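Local coordinates for protein putative sugar ABC transporter (Yersinia enterocolitica subsp. enterocolitica 8081, PDB 5ULB) that probably serves as the periplasmic receptor of a sugar ABC importer and binds methylthioribose-like sugars, here the methylseleno-ribofuranose anomers, at residues Arg26-Gly29 with Ser30-Asn33; Lys137-Asn140 with Gly141-Ile145; Val258-Pro262 with Lys263-Ala267. One frame throughout, in Å; residues are numbered along the deposited sequence.

Interaction 1: residues Arg26-Gly29 with Ser30-Asn33; sequences RNLG and SDDN
R26 reaches from the end of strand 21-26 across its own loop to N33 in the first turn of helix 32-48; this is the loop from strand to helix, with D31 as the helix N-cap, at the ligand cleft of a periplasmic binding protein fold. Its CB sets off toward the loop, with CG anti to the backbone N (chi1 176°). From CG to NE the chain stays extended, passing F37 of the same helix and carrying the guanidinium to the start of the helix. NE bonds to the hydroxyl of T34. NH1 bonds to S82 OG and donates to a water 3.0 Å away, which in turn donates to N33 OD1. NH2 gives N33 OD1 a direct bond of 2.8 Å, arriving in the carbonyl plane on a lone pair. Guanidinium and amide are nearly coplanar (25° apart), and OD1 lies at the guanidinium edge, near its plane, gripped both directly and through the water. These bonds should restrain the rotation of the N33 amide, which lines the pocket of both bound sugar anomers; L28 touches the same ligands.

Between the strand and the helix, the chain folds through an inverse gamma turn centred on S30, closed by a weak bond from D31 N to G29 O. The D31 side chain caps a backbone N just past N33, OD1 bonds to T34 OG1, and OD2 takes a weak bond from W213 NE1. R26 NH2 lies 4.4 Å from D31 OD2, beyond a salt bridge, though the opposite charges probably still attract. L28 CB packs 3.9 Å from D31 OD1. A second water ties the loop to the cap, accepting from G29 N at 2.9 Å and donating to D31 OD1 at 2.8 Å.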
ATOM      1  N   ARG A  26      -1.511   2.917 -11.512  1.00  9.04           N
ATOM      2  CA  ARG A  26      -1.008   3.229 -10.174  1.00  8.40           C
ATOM      3  C   ARG A  26      -0.028   4.400 -10.312  1.00 10.15           C
ATOM      4  O   ARG A  26       0.904   4.387 -11.140  1.00  9.69           O
ATOM      5  CB  ARG A  26      -0.445   2.041  -9.449  1.00  9.27           C
ATOM      6  CG  ARG A  26       0.183   2.306  -8.096  1.00  9.83           C
ATOM      7  CD  ARG A  26       0.186   1.052  -7.250  1.00 10.30           C
ATOM      8  NE  ARG A  26       1.034   1.209  -6.101  1.00 11.20           N
ATOM      9  CZ  ARG A  26       0.757   0.780  -4.855  1.00 10.51           C
ATOM     10  NH1 ARG A  26      -0.497   0.512  -4.445  1.00 11.62           N
ATOM     11  NH2 ARG A  26       1.703   0.863  -3.964  1.00 11.86           N
ATOM     12  N   ASN A  27      -0.177   5.428  -9.441  1.00  9.98           N
ATOM     13  CA  ASN A  27       0.583   6.650  -9.517  1.00  9.83           C
ATOM     14  C   ASN A  27       1.909   6.635  -8.779  1.00 10.35           C
ATOM     15  O   ASN A  27       2.204   7.575  -8.036  1.00 10.99           O
ATOM     16  CB  ASN A  27      -0.301   7.805  -9.035  1.00 11.00           C
ATOM     17  CG  ASN A  27       0.171   9.163  -9.419  1.00 12.37           C
ATOM     18  OD1 ASN A  27       0.864   9.368 -10.428  1.00 12.64           O
ATOM     19  ND2 ASN A  27      -0.314  10.178  -8.672  1.00 14.59           N
ATOM     20  N   LEU A  28       2.668   5.533  -8.935  1.00 10.74           N
ATOM     21  CA  LEU A  28       3.938   5.347  -8.308  1.00  9.96           C
ATOM     22  C   LEU A  28       4.875   4.670  -9.281  1.00 10.23           C
ATOM     23  O   LEU A  28       4.472   4.351 -10.421  1.00 11.24           O
ATOM     24  CB  LEU A  28       3.827   4.572  -6.962  1.00 10.04           C
ATOM     25  CG  LEU A  28       3.037   5.267  -5.846  1.00 10.82           C
ATOM     26  CD1 LEU A  28       2.897   4.312  -4.701  1.00 11.24           C
ATOM     27  CD2 LEU A  28       3.798   6.493  -5.382  1.00 12.55           C
ATOM     28  N   GLY A  29       6.115   4.462  -8.871  1.00 10.44           N
ATOM     29  CA  GLY A  29       7.065   3.624  -9.570  1.00 10.76           C
ATOM     30  C   GLY A  29       7.094   2.213  -9.047  1.00 10.98           C
ATOM     31  O   GLY A  29       6.132   1.735  -8.435  1.00 12.55           O
ATOM     32  N   SER A  30       8.201   1.508  -9.272  1.00 11.15           N
ATOM     33  CA  SER A  30       8.312   0.095  -8.954  1.00 11.44           C
ATOM     34  C   SER A  30       8.894  -0.193  -7.587  1.00 10.77           C
ATOM     35  O   SER A  30       9.731  -1.099  -7.445  1.00 13.14           O
ATOM     36  CB  SER A  30       9.030  -0.630 -10.092  1.00 12.87           C
ATOM     37  OG  SER A  30      10.315  -0.048 -10.299  1.00 16.47           O
ATOM     38  N   ASP A  31       8.438   0.512  -6.590  1.00 10.92           N
ATOM     39  CA  ASP A  31       8.786   0.192  -5.207  1.00  9.72           C
ATOM     40  C   ASP A  31       8.200  -1.177  -4.822  1.00  9.78           C
ATOM     41  O   ASP A  31       7.331  -1.705  -5.498  1.00 10.43           O
ATOM     42  CB  ASP A  31       8.258   1.292  -4.299  1.00 11.04           C
ATOM     43  CG  ASP A  31       6.769   1.438  -4.355  1.00 11.44           C
ATOM     44  OD1 ASP A  31       6.281   2.076  -5.326  1.00 11.64           O
ATOM     45  OD2 ASP A  31       6.056   0.848  -3.497  1.00 12.90           O
ATOM     46  N   ASP A  32       8.642  -1.746  -3.706  1.00  9.40           N
ATOM     47  CA  ASP A  32       8.203  -3.053  -3.295  1.00 10.26           C
ATOM     48  C   ASP A  32       6.687  -3.108  -2.989  1.00 10.45           C
ATOM     49  O   ASP A  32       6.046  -4.152  -3.252  1.00 11.03           O
ATOM     50  CB  ASP A  32       8.939  -3.554  -2.087  1.00 11.84           C
ATOM     51  CG  ASP A  32      10.417  -3.823  -2.331  1.00 16.09           C
ATOM     52  OD1 ASP A  32      10.856  -3.850  -3.500  1.00 19.89           O
ATOM     53  OD2 ASP A  32      11.097  -4.145  -1.282  1.00 19.00           O
ATOM     54  N   ASN A  33       6.153  -2.036  -2.409  1.00  9.36           N
ATOM     55  CA  ASN A  33       4.717  -2.052  -2.110  1.00  9.25           C
ATOM     56  C   ASN A  33       3.923  -2.157  -3.404  1.00  9.87           C
ATOM     57  O   ASN A  33       3.007  -2.944  -3.516  1.00  9.75           O
ATOM     58  CB  ASN A  33       4.355  -0.773  -1.325  1.00 10.16           C
ATOM     59  CG  ASN A  33       2.935  -0.824  -0.782  1.00 11.24           C
ATOM     60  OD1 ASN A  33       2.023  -0.293  -1.389  1.00 12.79           O
ATOM     61  ND2 ASN A  33       2.837  -1.367   0.471  1.00 12.37           N
TER
HETATM   62  O   HOH W   1      -0.587  -0.981  -1.885  1.00 17.26           O
HETATM   63  O   HOH W   2       7.417   4.432  -6.331  1.00 12.77           O

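Interaction 2: residues Lys137-Asn140 with Gly141-Ile145; sequences KDFN and GKANI
The phenyl ring of F139 meets A143 and K142 at a slant. Its CG lies 4.0 Å from A143 CB, and CD1 is 4.1 Å from K142 O. The CB that carries the ring comes closer: F139 CB stands 3.9 Å from A143 CB, an apolar contact, and 3.5 Å from K142 O. A chi1 of -71° places the ring opposite the carbonyl carbon and leads its far end away from the turn, although CB itself touches A143. The F139 side chain also touches D207 in a neighbouring loop, a residue that A143 touches as well.

Between these two side chains the backbone ends one element and starts the next. Helix 124-138 closes with a Schellman motif: N140, at positive phi, is the C-prime residue, its N bonding to K137 O while G141 N reaches back to the carbonyl of the residue just before K137. A type I' beta turn runs over the same residues, from F139 to K142, with N140 and G141 both left-handed at its corners. K142 N closes it on F139 O at 3.0 Å, the donor standing 56° above the carbonyl plane. The reversal delivers the chain into strand 143-148, where the backbone of A143 pairs with T174 of strand 173-179 and with G172 just before it. The side chains of N140 and K142 lie on the exposed outside of the bend. K142 CB passes 3.9 Å from F139 O before the lysine chain bends and leads off.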
ATOM      1  N   LYS A 137       6.001   4.768  22.932  1.00 13.81           N
ATOM      2  CA  LYS A 137       6.061   3.836  24.075  1.00 16.00           C
ATOM      3  C   LYS A 137       7.551   3.522  24.350  1.00 18.14           C
ATOM      4  O   LYS A 137       8.001   3.582  25.500  1.00 17.44           O
ATOM      5  CB  LYS A 137       5.358   2.572  23.709  1.00 18.13           C
ATOM      6  CG  LYS A 137       3.855   2.629  23.674  1.00 22.86           C
ATOM      7  CD  LYS A 137       3.227   1.247  23.287  1.00 25.87           C
ATOM      8  CE  LYS A 137       1.723   1.322  23.249  1.00 31.14           C
ATOM      9  NZ  LYS A 137       1.122   0.116  22.767  1.00 38.10           N
ATOM     10  N   ASP A 138       8.315   3.173  23.337  1.00 16.43           N
ATOM     11  CA  ASP A 138       9.707   2.706  23.517  1.00 16.57           C
ATOM     12  C   ASP A 138      10.598   3.806  24.086  1.00 14.92           C
ATOM     13  O   ASP A 138      11.513   3.512  24.761  1.00 23.34           O
ATOM     14  CB  ASP A 138      10.269   2.231  22.230  1.00 16.64           C
ATOM     15  CG  ASP A 138       9.662   0.878  21.778  1.00 21.73           C
ATOM     16  OD1 ASP A 138       8.892   0.225  22.523  1.00 20.68           O
ATOM     17  OD2 ASP A 138      10.054   0.401  20.621  1.00 21.32           O
ATOM     18  N   PHE A 139      10.285   5.087  23.786  1.00 15.99           N
ATOM     19  CA  PHE A 139      11.076   6.205  24.238  1.00 17.19           C
ATOM     20  C   PHE A 139      10.420   6.986  25.401  1.00 19.45           C
ATOM     21  O   PHE A 139      10.889   8.065  25.795  1.00 19.48           O
ATOM     22  CB  PHE A 139      11.470   7.094  23.062  1.00 18.19           C
ATOM     23  CG  PHE A 139      12.485   6.455  22.188  1.00 14.80           C
ATOM     24  CD1 PHE A 139      13.816   6.596  22.449  1.00 17.58           C
ATOM     25  CD2 PHE A 139      12.108   5.648  21.185  1.00 16.93           C
ATOM     26  CE1 PHE A 139      14.781   5.937  21.667  1.00 17.57           C
ATOM     27  CE2 PHE A 139      13.070   5.003  20.423  1.00 15.95           C
ATOM     28  CZ  PHE A 139      14.399   5.131  20.635  1.00 17.31           C
ATOM     29  N   ASN A 140       9.322   6.446  25.910  1.00 19.90           N
ATOM     30  CA  ASN A 140       8.608   7.182  27.008  1.00 20.42           C
ATOM     31  C   ASN A 140       8.332   8.635  26.732  1.00 20.19           C
ATOM     32  O   ASN A 140       8.446   9.530  27.560  1.00 23.02           O
ATOM     33  CB  ASN A 140       9.313   7.101  28.373  1.00 29.51           C
ATOM     34  CG  ASN A 140       9.320   5.745  29.028  1.00 68.29           C
ATOM     35  OD1 ASN A 140       9.873   4.787  28.514  1.00 94.82           O
ATOM     36  ND2 ASN A 140       8.825   5.715  30.255  1.00127.42           N
ATOM     37  N   GLY A 141       7.905   8.885  25.536  1.00 16.50           N
ATOM     38  CA  GLY A 141       7.450  10.201  25.168  1.00 18.74           C
ATOM     39  C   GLY A 141       8.547  11.212  24.993  1.00 15.05           C
ATOM     40  O   GLY A 141       8.245  12.394  24.812  1.00 20.93           O
ATOM     41  N   LYS A 142       9.816  10.778  24.929  1.00 17.26           N
ATOM     42  CA  LYS A 142      10.931  11.744  24.798  1.00 17.58           C
ATOM     43  C   LYS A 142      11.895  11.189  23.726  1.00 16.09           C
ATOM     44  O   LYS A 142      12.628  10.225  23.963  1.00 16.82           O
ATOM     45  CB  LYS A 142      11.706  11.879  26.120  1.00 20.47           C
ATOM     46  CG  LYS A 142      12.860  12.919  25.948  1.00 25.69           C
ATOM     47  CD  LYS A 142      13.536  13.077  27.328  1.00 39.17           C
ATOM     48  CE  LYS A 142      14.062  14.465  27.621  1.00 61.07           C
ATOM     49  NZ  LYS A 142      15.186  14.562  26.680  1.00 59.81           N
ATOM     50  N   ALA A 143      11.918  11.878  22.588  1.00 14.91           N
ATOM     51  CA  ALA A 143      12.791  11.417  21.486  1.00 14.83           C
ATOM     52  C   ALA A 143      12.942  12.534  20.504  1.00 14.27           C
ATOM     53  O   ALA A 143      11.966  13.259  20.167  1.00 15.93           O
ATOM     54  CB  ALA A 143      12.130  10.209  20.819  1.00 15.57           C
ATOM     55  N   ASN A 144      14.157  12.603  19.957  1.00 12.99           N
ATOM     56  CA  ASN A 144      14.431  13.434  18.728  1.00 12.66           C
ATOM     57  C   ASN A 144      14.285  12.521  17.520  1.00 11.06           C
ATOM     58  O   ASN A 144      14.988  11.498  17.490  1.00 12.69           O
ATOM     59  CB  ASN A 144      15.838  14.009  18.841  1.00 13.97           C
ATOM     60  CG  ASN A 144      15.939  14.987  19.987  1.00 17.19           C
ATOM     61  OD1 ASN A 144      15.053  15.863  20.108  1.00 21.10           O
ATOM     62  ND2 ASN A 144      16.969  14.823  20.847  1.00 23.18           N
ATOM     63  N   ILE A 145      13.425  12.862  16.575  1.00 11.55           N
ATOM     64  CA  ILE A 145      13.085  11.950  15.453  1.00 11.32           C
ATOM     65  C   ILE A 145      13.315  12.617  14.130  1.00 10.42           C
ATOM     66  O   ILE A 145      13.242  13.844  13.986  1.00 11.77           O
ATOM     67  CB  ILE A 145      11.691  11.384  15.594  1.00 11.65           C
ATOM     68  CG1 ILE A 145      10.601  12.394  15.348  1.00 14.00           C
ATOM     69  CG2 ILE A 145      11.538  10.737  16.996  1.00 12.63           C
ATOM     70  CD1 ILE A 145       9.253  11.811  15.225  1.00 23.72           C
TER

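Interaction 3: residues Val258-Pro262 with Lys263-Ala267; sequences VAVDP and KLIGA
Where V260-D261 passes from strand 254-259 into helix 262-278, the backbone leaves extended angles for helical ones at P262, and the first turn closes with I265 N bonding to D261 O at 3.2 Å and G266 N to P262 O at 3.0 Å. A weak bond from L264 N shares D261 O. The D261 carboxylate reaches forward to the first turn: a chi1 of -178° sets it opposite the backbone N, and OD1 accepts from K263 N at 2.9 Å, the donor approaching from above the carboxylate plane. That is the N-cap of the helix, and it satisfies one of the N-H groups of the first turn. The carboxylate also runs alongside the base of K263, OD1 lying 3.4 Å from K263 CB. In this periplasmic binding protein fold the turn lies near the cleft, with the side chain of I265 about 6 Å from the bound sugar. V260 and I265 cross at about a right angle, V260 CG1 pressing on I265 CG1 at 3.6 Å and on CD1 at 3.8 Å. F288 of strand 285-294 packs against both, and I265 also touches F37 of helix 32-48.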
ATOM      1  N   VAL A 258       4.102  -2.026  10.568  1.00  8.32           N
ATOM      2  CA  VAL A 258       2.657  -2.132  10.708  1.00  8.70           C
ATOM      3  C   VAL A 258       2.104  -2.129   9.262  1.00  7.56           C
ATOM      4  O   VAL A 258       2.412  -1.159   8.554  1.00  9.88           O
ATOM      5  CB  VAL A 258       2.082  -1.004  11.571  1.00  9.62           C
ATOM      6  CG1 VAL A 258       0.603  -1.244  11.741  1.00 10.77           C
ATOM      7  CG2 VAL A 258       2.762  -0.976  12.922  1.00 10.89           C
ATOM      8  N   ALA A 259       1.377  -3.189   8.913  1.00  8.47           N
ATOM      9  CA  ALA A 259       1.174  -3.374   7.452  1.00  9.53           C
ATOM     10  C   ALA A 259      -0.046  -4.198   7.111  1.00 10.23           C
ATOM     11  O   ALA A 259      -0.516  -4.992   7.912  1.00 11.97           O
ATOM     12  CB  ALA A 259       2.409  -4.073   6.887  1.00 10.45           C
ATOM     13  N   VAL A 260      -0.502  -3.961   5.890  1.00 10.68           N
ATOM     14  CA  VAL A 260      -1.460  -4.787   5.179  1.00 10.83           C
ATOM     15  C   VAL A 260      -0.711  -5.455   4.042  1.00 10.65           C
ATOM     16  O   VAL A 260       0.145  -4.799   3.393  1.00 12.82           O
ATOM     17  CB  VAL A 260      -2.661  -3.936   4.631  1.00 12.41           C
ATOM     18  CG1 VAL A 260      -3.649  -4.768   3.880  1.00 15.42           C
ATOM     19  CG2 VAL A 260      -3.346  -3.135   5.750  1.00 12.56           C
ATOM     20  N   ASP A 261      -1.024  -6.669   3.726  1.00 11.03           N
ATOM     21  CA  ASP A 261      -0.367  -7.374   2.578  1.00 11.83           C
ATOM     22  C   ASP A 261      -0.865  -6.660   1.280  1.00 11.17           C
ATOM     23  O   ASP A 261      -2.053  -6.691   0.971  1.00 10.08           O
ATOM     24  CB  ASP A 261      -0.810  -8.828   2.504  1.00 12.24           C
ATOM     25  CG  ASP A 261      -0.149  -9.641   1.390  1.00 16.74           C
ATOM     26  OD1 ASP A 261       0.553  -9.035   0.539  1.00 13.99           O
ATOM     27  OD2 ASP A 261      -0.366 -10.875   1.428  1.00 22.47           O
ATOM     28  N   PRO A 262       0.050  -6.013   0.512  1.00  9.38           N
ATOM     29  CA  PRO A 262      -0.428  -5.355  -0.701  1.00  9.86           C
ATOM     30  C   PRO A 262      -0.957  -6.267  -1.697  1.00  9.16           C
ATOM     31  O   PRO A 262      -1.802  -5.793  -2.521  1.00 10.27           O
ATOM     32  CB  PRO A 262       0.841  -4.558  -1.156  1.00 11.76           C
ATOM     33  CG  PRO A 262       1.806  -4.557  -0.030  1.00 11.92           C
ATOM     34  CD  PRO A 262       1.500  -5.835   0.708  1.00 11.11           C
ATOM     35  N   LYS A 263      -0.576  -7.532  -1.715  1.00 10.18           N
ATOM     36  CA  LYS A 263      -1.175  -8.464  -2.661  1.00 10.21           C
ATOM     37  C   LYS A 263      -2.675  -8.581  -2.368  1.00 10.93           C
ATOM     38  O   LYS A 263      -3.461  -8.752  -3.294  1.00 11.67           O
ATOM     39  CB  LYS A 263      -0.570  -9.838  -2.516  1.00 16.40           C
ATOM     40  CG  LYS A 263       0.863  -9.917  -2.968  1.00 23.75           C
ATOM     41  CD  LYS A 263       1.300 -11.382  -3.162  1.00 27.43           C
ATOM     42  CE  LYS A 263       0.133 -12.328  -3.194  1.00 36.83           C
ATOM     43  NZ  LYS A 263      -0.482 -12.718  -4.533  1.00 42.96           N
ATOM     44  N   LEU A 264      -3.071  -8.604  -1.102  1.00 11.14           N
ATOM     45  CA  LEU A 264      -4.507  -8.649  -0.743  1.00  9.57           C
ATOM     46  C   LEU A 264      -5.194  -7.406  -1.173  1.00  9.64           C
ATOM     47  O   LEU A 264      -6.348  -7.484  -1.606  1.00 11.05           O
ATOM     48  CB  LEU A 264      -4.591  -8.883   0.794  1.00 11.33           C
ATOM     49  CG  LEU A 264      -6.022  -8.994   1.351  1.00 12.93           C
ATOM     50  CD1 LEU A 264      -6.742 -10.170   0.762  1.00 16.34           C
ATOM     51  CD2 LEU A 264      -5.973  -9.016   2.849  1.00 15.95           C
ATOM     52  N   ILE A 265      -4.578  -6.233  -1.011  1.00  9.53           N
ATOM     53  CA  ILE A 265      -5.218  -5.023  -1.490  1.00  8.74           C
ATOM     54  C   ILE A 265      -5.524  -5.087  -2.971  1.00  9.98           C
ATOM     55  O   ILE A 265      -6.602  -4.728  -3.411  1.00  9.69           O
ATOM     56  CB  ILE A 265      -4.357  -3.823  -1.133  1.00  8.94           C
ATOM     57  CG1 ILE A 265      -4.148  -3.727   0.428  1.00  9.61           C
ATOM     58  CG2 ILE A 265      -4.889  -2.560  -1.715  1.00  9.33           C
ATOM     59  CD1 ILE A 265      -3.200  -2.602   0.811  1.00 11.46           C
ATOM     60  N   GLY A 266      -4.523  -5.531  -3.757  1.00  8.67           N
ATOM     61  CA  GLY A 266      -4.752  -5.690  -5.179  1.00  8.47           C
ATOM     62  C   GLY A 266      -5.834  -6.659  -5.474  1.00 10.49           C
ATOM     63  O   GLY A 266      -6.702  -6.382  -6.312  1.00 11.17           O
ATOM     64  N   ALA A 267      -5.794  -7.824  -4.843  1.00  9.91           N
ATOM     65  CA  ALA A 267      -6.820  -8.837  -5.098  1.00  9.25           C
ATOM     66  C   ALA A 267      -8.219  -8.298  -4.767  1.00 10.80           C
ATOM     67  O   ALA A 267      -9.146  -8.607  -5.526  1.00 10.71           O
ATOM     68  CB  ALA A 267      -6.497 -10.058  -4.318  1.00 10.82           C
TER

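Along the chain the three contacts come in series, each joining consecutive elements: strand 21-26 to helix 32-48, helix 124-138 to strand 143-148, and strand 254-259 to helix 262-278. Interactions 1 and 3, with centres 13 Å apart, both start a helix under an aspartate N-cap, and they touch where N33 ND2 lies 3.4 Å from P262 CG. Helices 32-48 and 262-278 thus meet beside the sugar site, which N33 contacts directly. Interaction 2 stands apart at the surface, its centre 31 Å from that of interaction 1 and 29 Å from that of interaction 3, turning the chain into the same sheet that strand 254-259 belongs to.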